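Local coordinates for 3-oxo-tetronate kinase (Cupriavidus necator, PDB 5DMH), which phosphorylates 3-oxo-tetronate at the expense of ATP, giving 3-oxo-tetronate 4-phosphate and ADP, at residues V289-N300 with V342-V353; E370-L381 with E394-L403. One frame throughout, in Å; residues are numbered along the deposited sequence.

Contact 1 of 2, residues V289-N300 with V342-V353; sequences VVLAGSASRATN and VLIYATSSPDEV. With ADP (adenosine-5'-diphosphate), chain C.
T347 meets S294 and N300 where the loops after two neighbouring parallel strands join. Its OG1 donates to the carbonyl O of S294 at 3.0 Å, almost in line with that C=O, while the methyl rests against the side-chain amide of N300, with CG2 3.5 Å from N300 CG. With chi1 at -47°, CG2 lies opposite the backbone N, toward N300, and OG1 lies beside it, within reach of S294 O; T299 CG2 closes in on the same hydroxyl. The backbone N of T347 is buried without a partner. Upstream the packing is tight and regular: V290 N, I344 N, A292 N and A346 N bond in turn to V342 O, V290 O, I344 O and A292 O. On the sheet face carrying V290, A292, L343 and Y345, the leucine bends back so that L343 CD1 lies 3.6 Å from V290 CG1; the face with L291 and I344 is covered by helix 362-382.

Where the strands end, the loops form the nucleotide-binding edge of the C-terminal domain. S294 OG donates to ADP O2B at 2.6 Å and accepts from S296 N in an ST turn, while A346 O takes the adenine N6 amino group at 3.3 Å. V353 CG2 approaches the adenine ring at C6.

Toward the helix starts the contact loosens. A water sits 2.8 Å from both A295 O and S348 O. N300 ND2 reaches S348 O at 3.2 Å from above the carbonyl plane, off its lone pairs, and also donates to S296 O. Beyond it, partly exposed S349 and exposed E352 make a capping box: S349 N donates to E352 OE1, and the bond from E352 N to S349 OG is weak; R315 pairs with the E352 carboxylate.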
loop_
_atom_site.group_PDB
_atom_site.type_symbol
_atom_site.label_atom_id
_atom_site.label_comp_id
_atom_site.label_asym_id
_atom_site.label_seq_id
_atom_site.Cartn_x
_atom_site.Cartn_y
_atom_site.Cartn_z
ATOM N N VAL A 289 -10.076 14.908 10.659
ATOM C CA VAL A 289 -10.620 15.078 9.323
ATOM C C VAL A 289 -10.526 13.742 8.563
ATOM O O VAL A 289 -9.653 12.914 8.852
ATOM C CB VAL A 289 -9.859 16.186 8.550
ATOM C CG1 VAL A 289 -8.397 15.752 8.321
ATOM C CG2 VAL A 289 -10.564 16.478 7.212
ATOM N N VAL A 290 -11.416 13.555 7.583
ATOM C CA VAL A 290 -11.388 12.412 6.674
ATOM C C VAL A 290 -11.272 12.975 5.267
ATOM O O VAL A 290 -12.025 13.864 4.921
ATOM C CB VAL A 290 -12.649 11.551 6.775
ATOM C CG1 VAL A 290 -12.505 10.271 5.982
ATOM C CG2 VAL A 290 -12.949 11.232 8.234
ATOM N N LEU A 291 -10.251 12.517 4.541
ATOM C CA LEU A 291 -9.938 12.961 3.188
ATOM C C LEU A 291 -10.026 11.766 2.255
ATOM O O LEU A 291 -9.190 10.833 2.331
ATOM C CB LEU A 291 -8.546 13.573 3.158
ATOM C CG LEU A 291 -8.294 14.736 4.116
ATOM C CD1 LEU A 291 -6.840 15.182 4.067
ATOM C CD2 LEU A 291 -9.242 15.894 3.788
ATOM N N ALA A 292 -11.011 11.779 1.362
ATOM C CA ALA A 292 -11.282 10.596 0.545
ATOM C C ALA A 292 -11.092 10.871 -0.936
ATOM O O ALA A 292 -11.835 11.638 -1.536
ATOM C CB ALA A 292 -12.678 10.067 0.818
ATOM N N GLY A 293 -10.058 10.258 -1.504
ATOM C CA GLY A 293 -9.769 10.359 -2.913
ATOM C C GLY A 293 -9.892 9.048 -3.675
ATOM O O GLY A 293 -9.796 9.045 -4.889
ATOM N N SER A 294 -10.095 7.941 -2.967
ATOM C CA SER A 294 -10.422 6.664 -3.602
ATOM C C SER A 294 -11.818 6.691 -4.236
ATOM O O SER A 294 -12.739 7.261 -3.671
ATOM C CB SER A 294 -10.344 5.558 -2.546
ATOM O OG SER A 294 -10.704 4.266 -3.075
ATOM N N ALA A 295 -11.966 6.043 -5.381
ATOM C CA ALA A 295 -13.258 5.853 -6.039
ATOM C C ALA A 295 -13.792 4.412 -5.928
ATOM O O ALA A 295 -14.672 4.011 -6.697
ATOM C CB ALA A 295 -13.138 6.213 -7.500
ATOM N N SER A 296 -13.249 3.650 -4.994
ATOM C CA SER A 296 -13.581 2.240 -4.872
ATOM C C SER A 296 -14.979 2.063 -4.329
ATOM O O SER A 296 -15.570 2.976 -3.745
ATOM C CB SER A 296 -12.612 1.566 -3.929
ATOM O OG SER A 296 -12.910 1.968 -2.610
ATOM N N ARG A 297 -15.517 0.869 -4.508
ATOM C CA ARG A 297 -16.788 0.523 -3.944
ATOM C C ARG A 297 -16.777 0.629 -2.437
ATOM O O ARG A 297 -17.721 1.156 -1.852
ATOM C CB ARG A 297 -17.161 -0.893 -4.357
ATOM C CG ARG A 297 -17.685 -0.975 -5.764
ATOM C CD ARG A 297 -18.140 -2.398 -6.055
ATOM N NE ARG A 297 -18.012 -2.726 -7.470
ATOM C CZ ARG A 297 -18.158 -3.946 -7.967
ATOM N NH1 ARG A 297 -18.426 -4.962 -7.157
ATOM N NH2 ARG A 297 -18.024 -4.152 -9.273
ATOM N N ALA A 298 -15.705 0.159 -1.815
ATOM C CA ALA A 298 -15.579 0.239 -0.362
ATOM C C ALA A 298 -15.612 1.708 0.102
ATOM O O ALA A 298 -16.346 2.067 1.024
ATOM C CB ALA A 298 -14.298 -0.403 0.078
ATOM N N THR A 299 -14.863 2.561 -0.579
ATOM C CA THR A 299 -14.819 3.972 -0.207
ATOM C C THR A 299 -16.167 4.647 -0.502
ATOM O O THR A 299 -16.614 5.482 0.294
ATOM C CB THR A 299 -13.663 4.745 -0.879
ATOM O OG1 THR A 299 -12.417 4.110 -0.585
ATOM C CG2 THR A 299 -13.599 6.140 -0.360
ATOM N N ASN A 300 -16.825 4.294 -1.612
ATOM C CA ASN A 300 -18.177 4.813 -1.872
ATOM C C ASN A 300 -19.115 4.457 -0.732
ATOM O O ASN A 300 -19.915 5.305 -0.259
ATOM C CB ASN A 300 -18.709 4.396 -3.255
ATOM C CG ASN A 300 -18.265 5.352 -4.368
ATOM O OD1 ASN A 300 -18.901 6.373 -4.620
ATOM N ND2 ASN A 300 -17.175 5.018 -5.038
ATOM N N VAL A 342 -15.008 16.613 9.682
ATOM C CA VAL A 342 -15.710 16.590 8.428
ATOM C C VAL A 342 -15.034 15.630 7.459
ATOM O O VAL A 342 -13.867 15.269 7.624
ATOM C CB VAL A 342 -15.782 17.986 7.767
ATOM C CG1 VAL A 342 -16.313 19.031 8.751
ATOM C CG2 VAL A 342 -14.445 18.407 7.176
ATOM N N LEU A 343 -15.803 15.253 6.446
ATOM C CA LEU A 343 -15.359 14.454 5.316
ATOM C C LEU A 343 -15.265 15.350 4.089
ATOM O O LEU A 343 -16.249 16.027 3.738
ATOM C CB LEU A 343 -16.389 13.352 5.049
ATOM C CG LEU A 343 -16.186 12.564 3.746
ATOM C CD1 LEU A 343 -14.900 11.756 3.724
ATOM C CD2 LEU A 343 -17.379 11.678 3.496
ATOM N N ILE A 344 -14.078 15.411 3.489
ATOM C CA ILE A 344 -13.892 16.037 2.187
ATOM C C ILE A 344 -13.631 14.918 1.202
ATOM O O ILE A 344 -12.697 14.128 1.403
ATOM C CB ILE A 344 -12.726 17.029 2.213
ATOM C CG1 ILE A 344 -12.865 17.986 3.396
ATOM C CG2 ILE A 344 -12.598 17.777 0.884
ATOM C CD1 ILE A 344 -14.047 18.968 3.329
ATOM N N TYR A 345 -14.418 14.844 0.127
ATOM C CA TYR A 345 -14.381 13.660 -0.732
ATOM C C TYR A 345 -14.598 13.963 -2.189
ATOM O O TYR A 345 -15.391 14.817 -2.540
ATOM C CB TYR A 345 -15.410 12.599 -0.278
ATOM C CG TYR A 345 -16.882 12.924 -0.530
ATOM C CD1 TYR A 345 -17.571 13.758 0.328
ATOM C CD2 TYR A 345 -17.559 12.406 -1.623
ATOM C CE1 TYR A 345 -18.911 14.056 0.130
ATOM C CE2 TYR A 345 -18.893 12.707 -1.847
ATOM C CZ TYR A 345 -19.559 13.540 -0.970
ATOM O OH TYR A 345 -20.883 13.827 -1.167
ATOM N N ALA A 346 -13.864 13.253 -3.033
ATOM C CA ALA A 346 -14.080 13.284 -4.468
ATOM C C ALA A 346 -14.732 11.985 -4.918
ATOM O O ALA A 346 -15.168 11.860 -6.062
ATOM C CB ALA A 346 -12.771 13.483 -5.178
ATOM N N THR A 347 -14.747 11.010 -4.011
ATOM C CA THR A 347 -15.357 9.693 -4.227
ATOM C C THR A 347 -16.643 9.741 -5.031
ATOM O O THR A 347 -17.592 10.433 -4.658
ATOM C CB THR A 347 -15.593 9.027 -2.867
ATOM O OG1 THR A 347 -14.399 9.146 -2.081
ATOM C CG2 THR A 347 -15.974 7.549 -3.014
ATOM N N SER A 348 -16.664 9.005 -6.144
ATOM C CA SER A 348 -17.744 9.059 -7.138
ATOM C C SER A 348 -17.963 7.681 -7.793
ATOM O O SER A 348 -17.103 6.815 -7.706
ATOM C CB SER A 348 -17.396 10.034 -8.268
ATOM O OG SER A 348 -17.187 11.359 -7.797
ATOM N N SER A 349 -19.078 7.522 -8.504
ATOM C CA SER A 349 -19.339 6.281 -9.222
ATOM C C SER A 349 -18.431 6.162 -10.443
ATOM O O SER A 349 -17.923 7.152 -10.930
ATOM C CB SER A 349 -20.783 6.205 -9.673
ATOM O OG SER A 349 -21.075 7.164 -10.673
ATOM N N PRO A 350 -18.278 4.949 -10.980
ATOM C CA PRO A 350 -17.448 4.749 -12.179
ATOM C C PRO A 350 -17.923 5.577 -13.376
ATOM O O PRO A 350 -17.127 6.128 -14.151
ATOM C CB PRO A 350 -17.577 3.241 -12.429
ATOM C CG PRO A 350 -17.784 2.684 -11.031
ATOM C CD PRO A 350 -18.703 3.677 -10.377
ATOM N N ASP A 351 -19.232 5.697 -13.538
ATOM C CA ASP A 351 -19.759 6.505 -14.627
ATOM C C ASP A 351 -19.376 7.989 -14.448
ATOM O O ASP A 351 -19.042 8.683 -15.427
ATOM C CB ASP A 351 -21.286 6.370 -14.744
ATOM C CG ASP A 351 -21.734 5.022 -15.322
ATOM O OD1 ASP A 351 -20.952 4.345 -16.016
ATOM O OD2 ASP A 351 -22.906 4.657 -15.104
ATOM N N GLU A 352 -19.428 8.484 -13.210
ATOM C CA GLU A 352 -19.087 9.888 -12.949
ATOM C C GLU A 352 -17.604 10.144 -13.178
ATOM O O GLU A 352 -17.220 11.172 -13.744
ATOM C CB GLU A 352 -19.459 10.276 -11.518
ATOM C CG GLU A 352 -20.981 10.253 -11.254
ATOM C CD GLU A 352 -21.373 10.289 -9.771
ATOM O OE1 GLU A 352 -20.533 9.992 -8.902
ATOM O OE2 GLU A 352 -22.556 10.584 -9.465
ATOM N N VAL A 353 -16.775 9.221 -12.713
ATOM C CA VAL A 353 -15.334 9.311 -12.937
ATOM C C VAL A 353 -15.040 9.332 -14.437
ATOM O O VAL A 353 -14.258 10.170 -14.922
ATOM C CB VAL A 353 -14.608 8.150 -12.260
ATOM C CG1 VAL A 353 -13.148 8.092 -12.682
ATOM C CG2 VAL A 353 -14.716 8.282 -10.749
HETATM P PB ADP C . -7.240 3.494 -4.408
HETATM O O1B ADP C . -6.561 3.206 -3.073
HETATM O O2B ADP C . -8.731 3.210 -4.343
HETATM O O3B ADP C . -6.535 2.860 -5.598
HETATM P PA ADP C . -6.059 6.101 -5.028
HETATM O O1A ADP C . -6.158 7.329 -4.212
HETATM O O2A ADP C . -4.789 5.329 -5.140
HETATM O O3A ADP C . -7.269 5.116 -4.561
HETATM O "O5'" ADP C . -6.437 6.398 -6.558
HETATM C "C5'" ADP C . -7.657 7.029 -6.923
HETATM C "C4'" ADP C . -7.380 8.011 -8.057
HETATM O "O4'" ADP C . -8.604 8.385 -8.668
HETATM C "C3'" ADP C . -6.729 9.292 -7.550
HETATM O "O3'" ADP C . -5.782 9.807 -8.506
HETATM C "C2'" ADP C . -7.904 10.209 -7.418
HETATM O "O2'" ADP C . -7.534 11.570 -7.354
HETATM C "C1'" ADP C . -8.708 9.803 -8.629
HETATM N N9 ADP C . -10.095 10.229 -8.477
HETATM C C8 ADP C . -10.852 10.166 -7.355
HETATM N N7 ADP C . -12.072 10.680 -7.572
HETATM C C5 ADP C . -12.089 11.083 -8.865
HETATM C C6 ADP C . -13.070 11.737 -9.729
HETATM N N6 ADP C . -14.285 12.008 -9.208
HETATM N N1 ADP C . -12.726 11.982 -11.008
HETATM C C2 ADP C . -11.509 11.671 -11.502
HETATM N N3 ADP C . -10.533 11.086 -10.769
HETATM C C4 ADP C . -10.781 10.793 -9.457
HETATM O O HOH W 1 -15.678 4.848 -9.169
#

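Contact 2 of 2, residues E370-L381 with E394-L403; sequences EQCLATVAAGLL and ETSGAVVQAL. With ADP (adenosine-5'-diphosphate), chain C.
E370 reaches across E394 at the nucleotide end of two packed helices, their side chains crossing at a slant with carboxylate planes 36° apart. E370 is extended beyond CG (chi2 174°), which carries OE2 to 2.7 Å from ADP O3', whose hydroxyl it accepts, and to 3.3 Å from E394 CB. E394 instead folds at chi2, turning its acid aside; the two groups stay 4.5 Å apart between E370 OE2 and E394 OE1. K84 pairs with both acids, probably easing their repulsion, and a water donates to E370 OE2 and weakly to E394 OE1.

T395 faces two ways: OG1 donates to ADP O1A at 2.8 Å, while CG2 meets L373 CD1 as the two side chains cross. Farther along, small residues let the backbones come close. A374 CB lies 3.7 Å from A402 CB and also abuts A398, and V399 straddles A374 and A377, with CG1 on A377 CB and CG2 over A374 CA. At the far end L403 brings CD2 alongside A377 O and to 3.6 Å from L381 CB, a second oblique crossing.

No hydrogen bond joins the helices, which run at 36° with their axes 8.0 Å apart. Helix 393-403 begins at the α-phosphate, where E394 N and T395 N donate to ADP O2A and O1A, while E370, two turns into helix 362-382, takes the ribose, in the nucleotide site of the kinase's C-terminal domain.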
loop_
_atom_site.group_PDB
_atom_site.type_symbol
_atom_site.label_atom_id
_atom_site.label_comp_id
_atom_site.label_asym_id
_atom_site.label_seq_id
_atom_site.Cartn_x
_atom_site.Cartn_y
_atom_site.Cartn_z
ATOM N N GLU A 370 -5.915 14.807 -6.058
ATOM C CA GLU A 370 -4.876 14.536 -5.098
ATOM C C GLU A 370 -4.329 15.837 -4.527
ATOM O O GLU A 370 -4.169 15.955 -3.314
ATOM C CB GLU A 370 -3.730 13.722 -5.749
ATOM C CG GLU A 370 -4.097 12.282 -6.085
ATOM C CD GLU A 370 -3.013 11.541 -6.840
ATOM O OE1 GLU A 370 -1.831 11.954 -6.751
ATOM O OE2 GLU A 370 -3.351 10.565 -7.560
ATOM N N GLN A 371 -4.051 16.794 -5.403
ATOM C CA GLN A 371 -3.449 18.080 -5.000
ATOM C C GLN A 371 -4.382 18.853 -4.075
ATOM O O GLN A 371 -3.940 19.515 -3.128
ATOM C CB GLN A 371 -3.167 18.922 -6.237
ATOM C CG GLN A 371 -1.959 18.466 -7.038
ATOM C CD GLN A 371 -1.787 19.256 -8.338
ATOM O OE1 GLN A 371 -2.210 20.417 -8.441
ATOM N NE2 GLN A 371 -1.173 18.621 -9.341
ATOM N N CYS A 372 -5.680 18.779 -4.369
ATOM C CA CYS A 372 -6.695 19.489 -3.592
ATOM C C CYS A 372 -6.758 18.945 -2.177
ATOM O O CYS A 372 -6.676 19.690 -1.182
ATOM C CB CYS A 372 -8.051 19.367 -4.275
ATOM S SG CYS A 372 -9.386 20.184 -3.399
ATOM N N LEU A 373 -6.850 17.628 -2.078
ATOM C CA LEU A 373 -6.927 16.977 -0.777
ATOM C C LEU A 373 -5.639 17.208 -0.002
ATOM O O LEU A 373 -5.674 17.383 1.236
ATOM C CB LEU A 373 -7.244 15.468 -0.959
ATOM C CG LEU A 373 -8.662 15.171 -1.445
ATOM C CD1 LEU A 373 -8.810 13.674 -1.816
ATOM C CD2 LEU A 373 -9.728 15.584 -0.453
ATOM N N ALA A 374 -4.502 17.218 -0.702
ATOM C CA ALA A 374 -3.228 17.448 -0.055
ATOM C C ALA A 374 -3.150 18.900 0.483
ATOM O O ALA A 374 -2.653 19.148 1.587
ATOM C CB ALA A 374 -2.089 17.158 -1.011
ATOM N N THR A 375 -3.629 19.852 -0.308
ATOM C CA THR A 375 -3.707 21.250 0.146
ATOM C C THR A 375 -4.618 21.391 1.389
ATOM O O THR A 375 -4.268 22.049 2.382
ATOM C CB THR A 375 -4.240 22.154 -0.966
ATOM O OG1 THR A 375 -3.313 22.175 -2.042
ATOM C CG2 THR A 375 -4.494 23.595 -0.435
ATOM N N VAL A 376 -5.770 20.737 1.354
ATOM C CA VAL A 376 -6.658 20.763 2.509
ATOM C C VAL A 376 -5.927 20.188 3.729
ATOM O O VAL A 376 -5.922 20.790 4.784
ATOM C CB VAL A 376 -7.949 20.010 2.273
ATOM C CG1 VAL A 376 -8.719 19.878 3.572
ATOM C CG2 VAL A 376 -8.783 20.731 1.210
ATOM N N ALA A 377 -5.246 19.057 3.571
ATOM C CA ALA A 377 -4.489 18.519 4.695
ATOM C C ALA A 377 -3.421 19.484 5.244
ATOM O O ALA A 377 -3.282 19.667 6.458
ATOM C CB ALA A 377 -3.860 17.203 4.300
ATOM N N ALA A 378 -2.650 20.093 4.355
ATOM C CA ALA A 378 -1.606 21.029 4.787
ATOM C C ALA A 378 -2.211 22.217 5.538
ATOM O O ALA A 378 -1.702 22.637 6.573
ATOM C CB ALA A 378 -0.791 21.513 3.603
ATOM N N GLY A 379 -3.309 22.736 5.010
ATOM C CA GLY A 379 -4.020 23.844 5.637
ATOM C C GLY A 379 -4.525 23.496 7.024
ATOM O O GLY A 379 -4.439 24.303 7.958
ATOM N N LEU A 380 -5.017 22.275 7.167
ATOM C CA LEU A 380 -5.594 21.818 8.433
ATOM C C LEU A 380 -4.483 21.581 9.466
ATOM O O LEU A 380 -4.638 21.941 10.640
ATOM C CB LEU A 380 -6.477 20.579 8.210
ATOM C CG LEU A 380 -7.822 20.793 7.492
ATOM C CD1 LEU A 380 -8.564 19.476 7.309
ATOM C CD2 LEU A 380 -8.721 21.791 8.219
ATOM N N LEU A 381 -3.343 21.055 9.011
ATOM C CA LEU A 381 -2.170 20.920 9.843
ATOM C C LEU A 381 -1.776 22.269 10.425
ATOM O O LEU A 381 -1.460 22.380 11.618
ATOM C CB LEU A 381 -0.998 20.347 9.028
ATOM C CG LEU A 381 0.350 20.297 9.751
ATOM C CD1 LEU A 381 0.318 19.287 10.871
ATOM C CD2 LEU A 381 1.466 19.988 8.758
ATOM N N GLU A 394 -2.742 6.555 -3.662
ATOM C CA GLU A 394 -2.167 7.766 -4.230
ATOM C C GLU A 394 -2.589 8.964 -3.405
ATOM O O GLU A 394 -1.821 9.905 -3.211
ATOM C CB GLU A 394 -2.633 7.974 -5.669
ATOM C CG GLU A 394 -2.264 6.848 -6.602
ATOM C CD GLU A 394 -0.770 6.650 -6.746
ATOM O OE1 GLU A 394 -0.030 7.650 -6.777
ATOM O OE2 GLU A 394 -0.352 5.490 -6.815
ATOM N N THR A 395 -3.832 8.940 -2.948
ATOM C CA THR A 395 -4.338 10.045 -2.177
ATOM C C THR A 395 -3.458 10.203 -0.922
ATOM O O THR A 395 -3.067 11.315 -0.549
ATOM C CB THR A 395 -5.841 9.872 -1.798
ATOM O OG1 THR A 395 -6.635 9.779 -2.987
ATOM C CG2 THR A 395 -6.336 11.068 -0.955
ATOM N N SER A 396 -3.166 9.094 -0.266
ATOM C CA SER A 396 -2.342 9.122 0.953
ATOM C C SER A 396 -0.928 9.609 0.677
ATOM O O SER A 396 -0.337 10.342 1.490
ATOM C CB SER A 396 -2.289 7.743 1.590
ATOM O OG SER A 396 -3.546 7.354 2.075
ATOM N N GLY A 397 -0.376 9.208 -0.469
ATOM C CA GLY A 397 0.938 9.680 -0.883
ATOM C C GLY A 397 0.957 11.195 -0.984
ATOM O O GLY A 397 1.874 11.858 -0.444
ATOM N N ALA A 398 -0.050 11.758 -1.664
ATOM C CA ALA A 398 -0.141 13.212 -1.820
ATOM C C ALA A 398 -0.300 13.910 -0.475
ATOM O O ALA A 398 0.435 14.852 -0.154
ATOM C CB ALA A 398 -1.265 13.598 -2.751
ATOM N N VAL A 399 -1.246 13.435 0.324
ATOM C CA VAL A 399 -1.525 14.052 1.592
ATOM C C VAL A 399 -0.342 14.014 2.559
ATOM O O VAL A 399 0.009 15.024 3.150
ATOM C CB VAL A 399 -2.741 13.407 2.251
ATOM C CG1 VAL A 399 -2.802 13.772 3.724
ATOM C CG2 VAL A 399 -3.972 13.797 1.496
ATOM N N VAL A 400 0.288 12.849 2.699
ATOM C CA VAL A 400 1.342 12.689 3.663
ATOM C C VAL A 400 2.583 13.470 3.246
ATOM O O VAL A 400 3.289 14.053 4.088
ATOM C CB VAL A 400 1.635 11.193 3.875
ATOM C CG1 VAL A 400 2.858 10.979 4.745
ATOM C CG2 VAL A 400 0.422 10.527 4.499
ATOM N N GLN A 401 2.838 13.537 1.944
ATOM C CA GLN A 401 3.934 14.373 1.478
ATOM C C GLN A 401 3.634 15.857 1.767
ATOM O O GLN A 401 4.547 16.604 2.156
ATOM C CB GLN A 401 4.223 14.113 -0.002
ATOM C CG GLN A 401 4.987 12.781 -0.233
ATOM C CD GLN A 401 5.233 12.446 -1.718
ATOM O OE1 GLN A 401 4.459 12.818 -2.593
ATOM N NE2 GLN A 401 6.327 11.753 -1.990
ATOM N N ALA A 402 2.392 16.293 1.591
ATOM C CA ALA A 402 2.042 17.707 1.820
ATOM C C ALA A 402 2.141 18.052 3.309
ATOM O O ALA A 402 2.435 19.200 3.678
ATOM C CB ALA A 402 0.644 18.005 1.293
ATOM N N LEU A 403 1.870 17.067 4.165
ATOM C CA LEU A 403 2.042 17.223 5.615
ATOM C C LEU A 403 3.489 17.234 6.091
ATOM O O LEU A 403 3.765 17.569 7.252
ATOM C CB LEU A 403 1.313 16.109 6.359
ATOM C CG LEU A 403 -0.211 16.100 6.309
ATOM C CD1 LEU A 403 -0.732 14.806 6.892
ATOM C CD2 LEU A 403 -0.796 17.299 7.046
HETATM P PB ADP C . -7.240 3.494 -4.408
HETATM O O1B ADP C . -6.561 3.206 -3.073
HETATM O O2B ADP C . -8.731 3.210 -4.343
HETATM O O3B ADP C . -6.535 2.860 -5.598
HETATM P PA ADP C . -6.059 6.101 -5.028
HETATM O O1A ADP C . -6.158 7.329 -4.212
HETATM O O2A ADP C . -4.789 5.329 -5.140
HETATM O O3A ADP C . -7.269 5.116 -4.561
HETATM O "O5'" ADP C . -6.437 6.398 -6.558
HETATM C "C5'" ADP C . -7.657 7.029 -6.923
HETATM C "C4'" ADP C . -7.380 8.011 -8.057
HETATM O "O4'" ADP C . -8.604 8.385 -8.668
HETATM C "C3'" ADP C . -6.729 9.292 -7.550
HETATM O "O3'" ADP C . -5.782 9.807 -8.506
HETATM C "C2'" ADP C . -7.904 10.209 -7.418
HETATM O "O2'" ADP C . -7.534 11.570 -7.354
HETATM C "C1'" ADP C . -8.708 9.803 -8.629
HETATM N N9 ADP C . -10.095 10.229 -8.477
HETATM C C8 ADP C . -10.852 10.166 -7.355
HETATM N N7 ADP C . -12.072 10.680 -7.572
HETATM C C5 ADP C . -12.089 11.083 -8.865
HETATM C C6 ADP C . -13.070 11.737 -9.729
HETATM N N6 ADP C . -14.285 12.008 -9.208
HETATM N N1 ADP C . -12.726 11.982 -11.008
HETATM C C2 ADP C . -11.509 11.671 -11.502
HETATM N N3 ADP C . -10.533 11.086 -10.769
HETATM C C4 ADP C . -10.781 10.793 -9.457
HETATM O O HOH W 2 -1.434 9.650 -9.167
#

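Contact 1 comes first along the chain and closes before contact 2 opens, helix 350-360 being followed by helix 362-382. Their centres lie about 15 Å apart within the nucleotide-binding C-terminal domain. Strand 288-292, part of contact 1, packs against both helices of contact 2: L291 on A377 and V399, V289 on L380, and G293 on L373 and T395. Strand 387-391, between the two segments of contact 2, runs next to 288-292 on the side away from 343-345. The contacts share one ADP: contact 1 holds the adenine amino group and a β-phosphate oxygen, contact 2 the ribose and the α-phosphate, placing the nucleotide across two strand ends, the start of helix 393-403 and the side of helix 362-382.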